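Side-chain contacts in regulatory protein SdiA (Escherichia coli, PDB 4LFU), which activates transcription from a promoter upstream of the ftsQAZ cell-division genes and acts as a LuxR-type receptor for acyl-homoserine lactone signals from other bacteria: residues A[7-12]-A[154-159]; A[46-49]-A[55-58]. All coordinates share one frame; numbering follows the deposited sequence.

Both contacts belong to the N-terminal 170 residues of SdiA, through which the autoinducer binds, and their centres are 25 Å apart. Contact 1 joins helix 6-19, at the start of the chain, to helix 147-167; contact 2 pairs strands 41-47 and 57-61 of a hairpin at one margin of the five-stranded antiparallel sheet. Along the chain the hairpin is nested inside the loop that contact 1 closes. The two do not touch, their nearest atoms being about 8 Å apart. Contact 1 thus adds helix 6-19 to the far side of helix 147-167, which itself packs on the sheet, whereas contact 2 lies near Ile172, Val173 and Thr175, on the connection to helix 182-192.

Contact 1: A[7-12]-A[154-159]; sequences FSWRRT and MQLLVR
Leu156 reaches out from helix 147-167 and sets one methyl, CD1, into the angle between Trp9 and Arg10 of helix 6-19. CD1 approaches Arg10 CG to 3.3 Å, a close carbon-carbon contact, and Trp9 CZ3 to 3.7 Å. It meets the indole obliquely, while Leu156 CB backs the same CZ3 at 4.1 Å. The next residue uses another part of the ring: Leu157 CG sits at the indole edge, near its plane, 4.1 Å from Trp9 CH2, with the two side chains crossing at about a right angle. Trp9 extends its six-membered ring into the gap because CG lies anti to the backbone N (chi1 -176°). Arg10 offers its aliphatic stem, CB and CG, and its chain bends only farther out, at chi3.

The two short helical segments run almost parallel, 5° between their directions, and their axes stay 11.0 Å apart, so long side chains have to bridge the gap. Farther out, Lys153 makes a cation-pi contact with the indole and Gln33 of helix 23-36 touches both Trp9 and Leu157. Leu157 also packs on Leu133 and Phe135 of strand 130-137, which ties the helix pair to the sheet. Arg11, turned away from helix 147-167, forms a salt bridge with Asp148 of the second subunit, and Arg10 packs on Gln151 of that subunit.

Across these two segments the attraction is wholly apolar, so the pairing rests on dispersion, exclusion of water and closeness of fit rather than on bond direction.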
ATOM      1  N   PHE A   7      -7.175 -11.677 -21.232  1.00 48.77           N
ATOM      2  CA  PHE A   7      -7.048 -10.303 -21.731  1.00 48.29           C
ATOM      3  C   PHE A   7      -8.399  -9.641 -22.020  1.00 47.34           C
ATOM      4  O   PHE A   7      -8.573  -8.453 -21.754  1.00 47.17           O
ATOM      5  CB  PHE A   7      -6.167 -10.267 -22.991  1.00 49.09           C
ATOM      6  CG  PHE A   7      -4.681 -10.378 -22.724  1.00 49.66           C
ATOM      7  CD1 PHE A   7      -4.194 -10.810 -21.493  1.00 51.53           C
ATOM      8  CD2 PHE A   7      -3.770 -10.078 -23.729  1.00 51.71           C
ATOM      9  CE1 PHE A   7      -2.815 -10.918 -21.254  1.00 52.05           C
ATOM     10  CE2 PHE A   7      -2.386 -10.187 -23.507  1.00 52.47           C
ATOM     11  CZ  PHE A   7      -1.909 -10.613 -22.263  1.00 51.67           C
ATOM     12  N   SER A   8      -9.352 -10.401 -22.563  1.00 46.54           N
ATOM     13  CA  SER A   8     -10.685  -9.852 -22.848  1.00 45.98           C
ATOM     14  C   SER A   8     -11.542  -9.776 -21.592  1.00 45.07           C
ATOM     15  O   SER A   8     -12.216  -8.764 -21.355  1.00 44.98           O
ATOM     16  CB  SER A   8     -11.405 -10.619 -23.969  1.00 46.37           C
ATOM     17  OG  SER A   8     -11.680 -11.966 -23.609  1.00 47.91           O
ATOM     18  N   TRP A   9     -11.506 -10.838 -20.785  1.00 44.55           N
ATOM     19  CA  TRP A   9     -12.149 -10.827 -19.472  1.00 43.82           C
ATOM     20  C   TRP A   9     -11.753  -9.570 -18.707  1.00 43.49           C
ATOM     21  O   TRP A   9     -12.619  -8.812 -18.258  1.00 43.60           O
ATOM     22  CB  TRP A   9     -11.804 -12.096 -18.663  1.00 43.69           C
ATOM     23  CG  TRP A   9     -12.548 -12.142 -17.331  1.00 43.63           C
ATOM     24  CD1 TRP A   9     -13.806 -12.634 -17.111  1.00 42.92           C
ATOM     25  CD2 TRP A   9     -12.084 -11.646 -16.064  1.00 42.17           C
ATOM     26  NE1 TRP A   9     -14.148 -12.485 -15.791  1.00 43.23           N
ATOM     27  CE2 TRP A   9     -13.111 -11.884 -15.123  1.00 43.24           C
ATOM     28  CE3 TRP A   9     -10.899 -11.040 -15.633  1.00 40.57           C
ATOM     29  CZ2 TRP A   9     -12.991 -11.522 -13.764  1.00 42.52           C
ATOM     30  CZ3 TRP A   9     -10.778 -10.681 -14.276  1.00 42.98           C
ATOM     31  CH2 TRP A   9     -11.823 -10.916 -13.365  1.00 42.39           C
ATOM     32  N   ARG A  10     -10.445  -9.339 -18.595  1.00 43.33           N
ATOM     33  CA  ARG A  10      -9.902  -8.182 -17.870  1.00 43.97           C
ATOM     34  C   ARG A  10     -10.390  -6.848 -18.433  1.00 43.68           C
ATOM     35  O   ARG A  10     -10.715  -5.937 -17.675  1.00 43.36           O
ATOM     36  CB  ARG A  10      -8.363  -8.236 -17.839  1.00 43.78           C
ATOM     37  CG  ARG A  10      -7.688  -7.115 -17.030  1.00 45.54           C
ATOM     38  CD  ARG A  10      -6.157  -7.215 -17.045  1.00 45.55           C
ATOM     39  NE  ARG A  10      -5.557  -6.149 -17.852  1.00 51.94           N
ATOM     40  CZ  ARG A  10      -5.118  -4.989 -17.366  1.00 52.61           C
ATOM     41  NH1 ARG A  10      -5.194  -4.726 -16.066  1.00 53.95           N
ATOM     42  NH2 ARG A  10      -4.598  -4.088 -18.181  1.00 53.46           N
ATOM     43  N   ARG A  11     -10.431  -6.749 -19.762  1.00 43.82           N
ATOM     44  CA  ARG A  11     -10.868  -5.542 -20.472  1.00 44.82           C
ATOM     45  C   ARG A  11     -12.331  -5.179 -20.123  1.00 43.90           C
ATOM     46  O   ARG A  11     -12.640  -4.027 -19.786  1.00 43.83           O
ATOM     47  CB  ARG A  11     -10.665  -5.734 -21.992  1.00 44.79           C
ATOM     48  CG  ARG A  11     -10.156  -4.516 -22.756  1.00 46.13           C
ATOM     49  CD  ARG A  11      -9.272  -4.892 -23.999  1.00 47.12           C
ATOM     50  NE  ARG A  11      -9.750  -6.059 -24.757  1.00 50.15           N
ATOM     51  CZ  ARG A  11      -9.030  -7.154 -25.018  1.00 51.59           C
ATOM     52  NH1 ARG A  11      -7.764  -7.251 -24.611  1.00 52.77           N
ATOM     53  NH2 ARG A  11      -9.575  -8.163 -25.699  1.00 51.70           N
ATOM     54  N   THR A  12     -13.211  -6.180 -20.175  1.00 43.27           N
ATOM     55  CA  THR A  12     -14.620  -6.030 -19.775  1.00 42.63           C
ATOM     56  C   THR A  12     -14.810  -5.625 -18.302  1.00 41.97           C
ATOM     57  O   THR A  12     -15.653  -4.779 -17.985  1.00 41.51           O
ATOM     58  CB  THR A  12     -15.403  -7.346 -20.006  1.00 42.76           C
ATOM     59  OG1 THR A  12     -15.010  -7.930 -21.252  1.00 42.02           O
ATOM     60  CG2 THR A  12     -16.910  -7.096 -19.986  1.00 43.26           C
ATOM     61  N   MET A 154      -9.139 -12.788  -9.253  1.00 33.70           N
ATOM     62  CA  MET A 154      -9.449 -12.226  -7.953  1.00 34.27           C
ATOM     63  C   MET A 154      -8.555 -11.024  -7.644  1.00 33.27           C
ATOM     64  O   MET A 154      -8.922 -10.165  -6.841  1.00 32.97           O
ATOM     65  CB  MET A 154      -9.339 -13.286  -6.866  1.00 33.82           C
ATOM     66  CG  MET A 154     -10.475 -14.346  -6.872  1.00 34.67           C
ATOM     67  SD  MET A 154     -10.201 -15.385  -5.425  1.00 38.59           S
ATOM     68  CE  MET A 154     -10.943 -14.301  -4.178  1.00 33.47           C
ATOM     69  N   GLN A 155      -7.382 -10.973  -8.277  1.00 32.94           N
ATOM     70  CA  GLN A 155      -6.508  -9.816  -8.149  1.00 32.67           C
ATOM     71  C   GLN A 155      -7.218  -8.580  -8.619  1.00 31.52           C
ATOM     72  O   GLN A 155      -7.208  -7.583  -7.918  1.00 30.63           O
ATOM     73  CB  GLN A 155      -5.216  -9.973  -8.937  1.00 33.29           C
ATOM     74  CG  GLN A 155      -4.046 -10.414  -8.137  1.00 35.57           C
ATOM     75  CD  GLN A 155      -2.806 -10.540  -8.992  1.00 40.84           C
ATOM     76  OE1 GLN A 155      -2.387  -9.574  -9.631  1.00 41.06           O
ATOM     77  NE2 GLN A 155      -2.215 -11.739  -9.020  1.00 41.73           N
ATOM     78  N   LEU A 156      -7.838  -8.673  -9.796  1.00 31.18           N
ATOM     79  CA  LEU A 156      -8.618  -7.567 -10.391  1.00 31.18           C
ATOM     80  C   LEU A 156      -9.892  -7.236  -9.619  1.00 30.84           C
ATOM     81  O   LEU A 156     -10.175  -6.059  -9.375  1.00 31.24           O
ATOM     82  CB  LEU A 156      -8.928  -7.849 -11.881  1.00 30.88           C
ATOM     83  CG  LEU A 156      -9.653  -6.836 -12.786  1.00 32.15           C
ATOM     84  CD1 LEU A 156      -9.475  -7.224 -14.261  1.00 31.68           C
ATOM     85  CD2 LEU A 156     -11.174  -6.682 -12.458  1.00 33.12           C
ATOM     86  N   LEU A 157     -10.644  -8.271  -9.229  1.00 30.64           N
ATOM     87  CA  LEU A 157     -11.926  -8.114  -8.505  1.00 29.94           C
ATOM     88  C   LEU A 157     -11.800  -7.404  -7.189  1.00 28.74           C
ATOM     89  O   LEU A 157     -12.618  -6.560  -6.878  1.00 28.54           O
ATOM     90  CB  LEU A 157     -12.610  -9.468  -8.266  1.00 29.88           C
ATOM     91  CG  LEU A 157     -13.132 -10.150  -9.534  1.00 31.29           C
ATOM     92  CD1 LEU A 157     -13.576 -11.589  -9.224  1.00 31.37           C
ATOM     93  CD2 LEU A 157     -14.264  -9.361 -10.127  1.00 30.44           C
ATOM     94  N   VAL A 158     -10.778  -7.750  -6.410  1.00 28.21           N
ATOM     95  CA  VAL A 158     -10.575  -7.082  -5.126  1.00 27.06           C
ATOM     96  C   VAL A 158     -10.145  -5.628  -5.330  1.00 26.60           C
ATOM     97  O   VAL A 158     -10.602  -4.755  -4.591  1.00 27.16           O
ATOM     98  CB  VAL A 158      -9.625  -7.875  -4.141  1.00 27.25           C
ATOM     99  CG1 VAL A 158      -8.203  -7.941  -4.636  1.00 26.61           C
ATOM    100  CG2 VAL A 158      -9.671  -7.284  -2.721  1.00 25.61           C
ATOM    101  N   ARG A 159      -9.302  -5.369  -6.329  0.50 25.82           N
ATOM    102  CA  ARG A 159      -8.804  -4.020  -6.573  0.50 25.62           C
ATOM    103  C   ARG A 159      -9.904  -3.117  -7.072  0.50 25.73           C
ATOM    104  O   ARG A 159     -10.166  -2.072  -6.496  0.50 25.20           O
ATOM    105  CB  ARG A 159      -7.653  -4.027  -7.585  0.50 25.49           C
ATOM    106  CG  ARG A 159      -6.918  -2.701  -7.669  0.50 24.38           C
ATOM    107  CD  ARG A 159      -6.177  -2.568  -8.982  0.50 26.24           C
ATOM    108  NE  ARG A 159      -5.309  -1.389  -8.996  0.50 26.51           N
ATOM    109  CZ  ARG A 159      -5.693  -0.159  -9.332  0.50 27.44           C
ATOM    110  NH1 ARG A 159      -6.948   0.089  -9.689  0.50 26.95           N
ATOM    111  NH2 ARG A 159      -4.814   0.835  -9.307  0.50 28.47           N
TER

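Contact 2: A[46-49]-A[55-58]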
ATOM      1  N   VAL A  46     -12.766  -4.872   5.213  1.00 27.29           N
ATOM      2  CA  VAL A  46     -11.763  -3.821   5.141  1.00 26.47           C
ATOM      3  C   VAL A  46     -11.320  -3.506   6.553  1.00 26.10           C
ATOM      4  O   VAL A  46     -12.137  -3.033   7.347  1.00 25.45           O
ATOM      5  CB  VAL A  46     -12.339  -2.543   4.406  1.00 26.47           C
ATOM      6  CG1 VAL A  46     -11.310  -1.441   4.324  1.00 25.08           C
ATOM      7  CG2 VAL A  46     -12.836  -2.907   2.993  1.00 25.70           C
ATOM      8  N   ARG A  47     -10.056  -3.809   6.861  1.00 25.42           N
ATOM      9  CA  ARG A  47      -9.413  -3.403   8.110  1.00 27.19           C
ATOM     10  C   ARG A  47      -8.813  -2.007   7.902  1.00 26.29           C
ATOM     11  O   ARG A  47      -7.837  -1.835   7.171  1.00 24.11           O
ATOM     12  CB  ARG A  47      -8.286  -4.395   8.590  1.00 27.28           C
ATOM     13  CG  ARG A  47      -8.483  -5.908   8.258  1.00 31.13           C
ATOM     14  CD  ARG A  47      -7.525  -6.905   9.047  1.00 31.04           C
ATOM     15  NE  ARG A  47      -7.915  -6.919  10.460  1.00 39.15           N
ATOM     16  CZ  ARG A  47      -7.975  -7.983  11.261  1.00 41.28           C
ATOM     17  NH1 ARG A  47      -7.654  -9.199  10.829  1.00 43.93           N
ATOM     18  NH2 ARG A  47      -8.367  -7.816  12.521  1.00 43.57           N
ATOM     19  N   HIS A  48      -9.433  -1.020   8.537  1.00 27.09           N
ATOM     20  CA  HIS A  48      -8.985   0.360   8.465  1.00 28.23           C
ATOM     21  C   HIS A  48      -7.691   0.580   9.257  1.00 28.74           C
ATOM     22  O   HIS A  48      -7.448  -0.102  10.255  1.00 28.31           O
ATOM     23  CB  HIS A  48     -10.091   1.289   8.954  1.00 28.30           C
ATOM     24  CG  HIS A  48     -11.238   1.400   7.998  1.00 29.61           C
ATOM     25  ND1 HIS A  48     -12.011   0.315   7.631  1.00 29.93           N
ATOM     26  CD2 HIS A  48     -11.753   2.467   7.341  1.00 30.16           C
ATOM     27  CE1 HIS A  48     -12.947   0.709   6.787  1.00 30.11           C
ATOM     28  NE2 HIS A  48     -12.815   2.010   6.597  1.00 30.87           N
ATOM     29  N   PRO A  49      -6.846   1.524   8.803  1.00 28.71           N
ATOM     30  CA  PRO A  49      -5.597   1.789   9.501  1.00 29.04           C
ATOM     31  C   PRO A  49      -5.822   2.435  10.879  1.00 29.70           C
ATOM     32  O   PRO A  49      -4.953   2.354  11.736  1.00 31.00           O
ATOM     33  CB  PRO A  49      -4.886   2.759   8.566  1.00 28.17           C
ATOM     34  CG  PRO A  49      -5.983   3.501   7.933  1.00 29.04           C
ATOM     35  CD  PRO A  49      -7.012   2.417   7.645  1.00 29.04           C
ATOM     36  N   PRO A  55      -8.748  -1.163  15.591  1.00 39.76           N
ATOM     37  CA  PRO A  55      -8.999  -0.762  14.209  1.00 39.00           C
ATOM     38  C   PRO A  55     -10.378  -1.205  13.741  1.00 37.86           C
ATOM     39  O   PRO A  55     -10.804  -2.329  14.010  1.00 37.82           O
ATOM     40  CB  PRO A  55      -7.866  -1.441  13.408  1.00 39.26           C
ATOM     41  CG  PRO A  55      -6.824  -1.764  14.426  1.00 39.66           C
ATOM     42  CD  PRO A  55      -7.586  -2.059  15.697  1.00 39.64           C
ATOM     43  N   LYS A  56     -11.071  -0.283  13.094  1.00 36.30           N
ATOM     44  CA  LYS A  56     -12.354  -0.546  12.510  1.00 35.03           C
ATOM     45  C   LYS A  56     -12.238  -1.621  11.412  1.00 33.51           C
ATOM     46  O   LYS A  56     -11.323  -1.572  10.578  1.00 32.63           O
ATOM     47  CB  LYS A  56     -12.897   0.754  11.932  1.00 35.49           C
ATOM     48  CG  LYS A  56     -14.273   0.638  11.318  1.00 37.14           C
ATOM     49  CD  LYS A  56     -14.453   1.598  10.148  1.00 41.53           C
ATOM     50  CE  LYS A  56     -14.931   2.959  10.587  1.00 43.45           C
ATOM     51  NZ  LYS A  56     -15.612   3.652   9.439  1.00 46.12           N
ATOM     52  N   VAL A  57     -13.156  -2.590  11.453  1.00 31.80           N
ATOM     53  CA  VAL A  57     -13.346  -3.559  10.383  1.00 30.29           C
ATOM     54  C   VAL A  57     -14.740  -3.404   9.781  1.00 29.75           C
ATOM     55  O   VAL A  57     -15.740  -3.533  10.468  1.00 30.13           O
ATOM     56  CB  VAL A  57     -13.148  -5.006  10.867  1.00 30.45           C
ATOM     57  CG1 VAL A  57     -13.420  -6.002   9.726  1.00 28.65           C
ATOM     58  CG2 VAL A  57     -11.742  -5.181  11.414  1.00 30.40           C
ATOM     59  N   ALA A  58     -14.813  -3.107   8.489  1.00 28.56           N
ATOM     60  CA  ALA A  58     -16.093  -2.902   7.864  1.00 27.27           C
ATOM     61  C   ALA A  58     -16.246  -3.981   6.810  1.00 26.91           C
ATOM     62  O   ALA A  58     -15.267  -4.408   6.213  1.00 26.32           O
ATOM     63  CB  ALA A  58     -16.174  -1.516   7.277  1.00 27.38           C
TER
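Val46 O is approached by three groups. The amide of Ala58 gives it a 2.9 Å hydrogen bond (Ala58 N to Val46 O), with the donor tilted 22° from the carbonyl plane. Val57 CA makes a CA-H...O contact with Val46 O at 3.3 Å, and His48 ND1 adds a weak bond from within its own segment. In return Val46 N donates to Ala58 O at 2.7 Å, which completes the hydrogen-bonded pair; Arg47 and Val57 form the adjacent non-hydrogen-bonded pair. A third backbone bond, His48 N to Lys56 O at 2.8 Å, carries the pairing past the ends of the strands.

This is the loop end of the antiparallel hairpin of strands 41-47 and 57-61, at one margin of the sheet in the autoinducer-binding domain. Beside the backbone bonds, the main side-chain contact is at the imidazole: Lys56 CD sits over one face of the His48 ring, 3.7 Å from the centroid and 7° off the normal, a CH-pi contact. Bends at chi2 and chi3 curl the lysine along the ring, the two side chains pointing the same way. Its ammonium, NZ, ends 4.3 Å from His48 NE2, close enough that the lysine might disfavour a protonated imidazole. Obliquely to the ring, Ala58 CB meets His48 CE1 at 4.0 Å.

Val46 and Ala58 share one face of the hairpin, touching Val173 and Ile172, respectively; Arg47 and Val57 lie on the opposite face, where the guanidinium lies obliquely beside Val57 CG2 and its NH1 is bonded to Leu83 O.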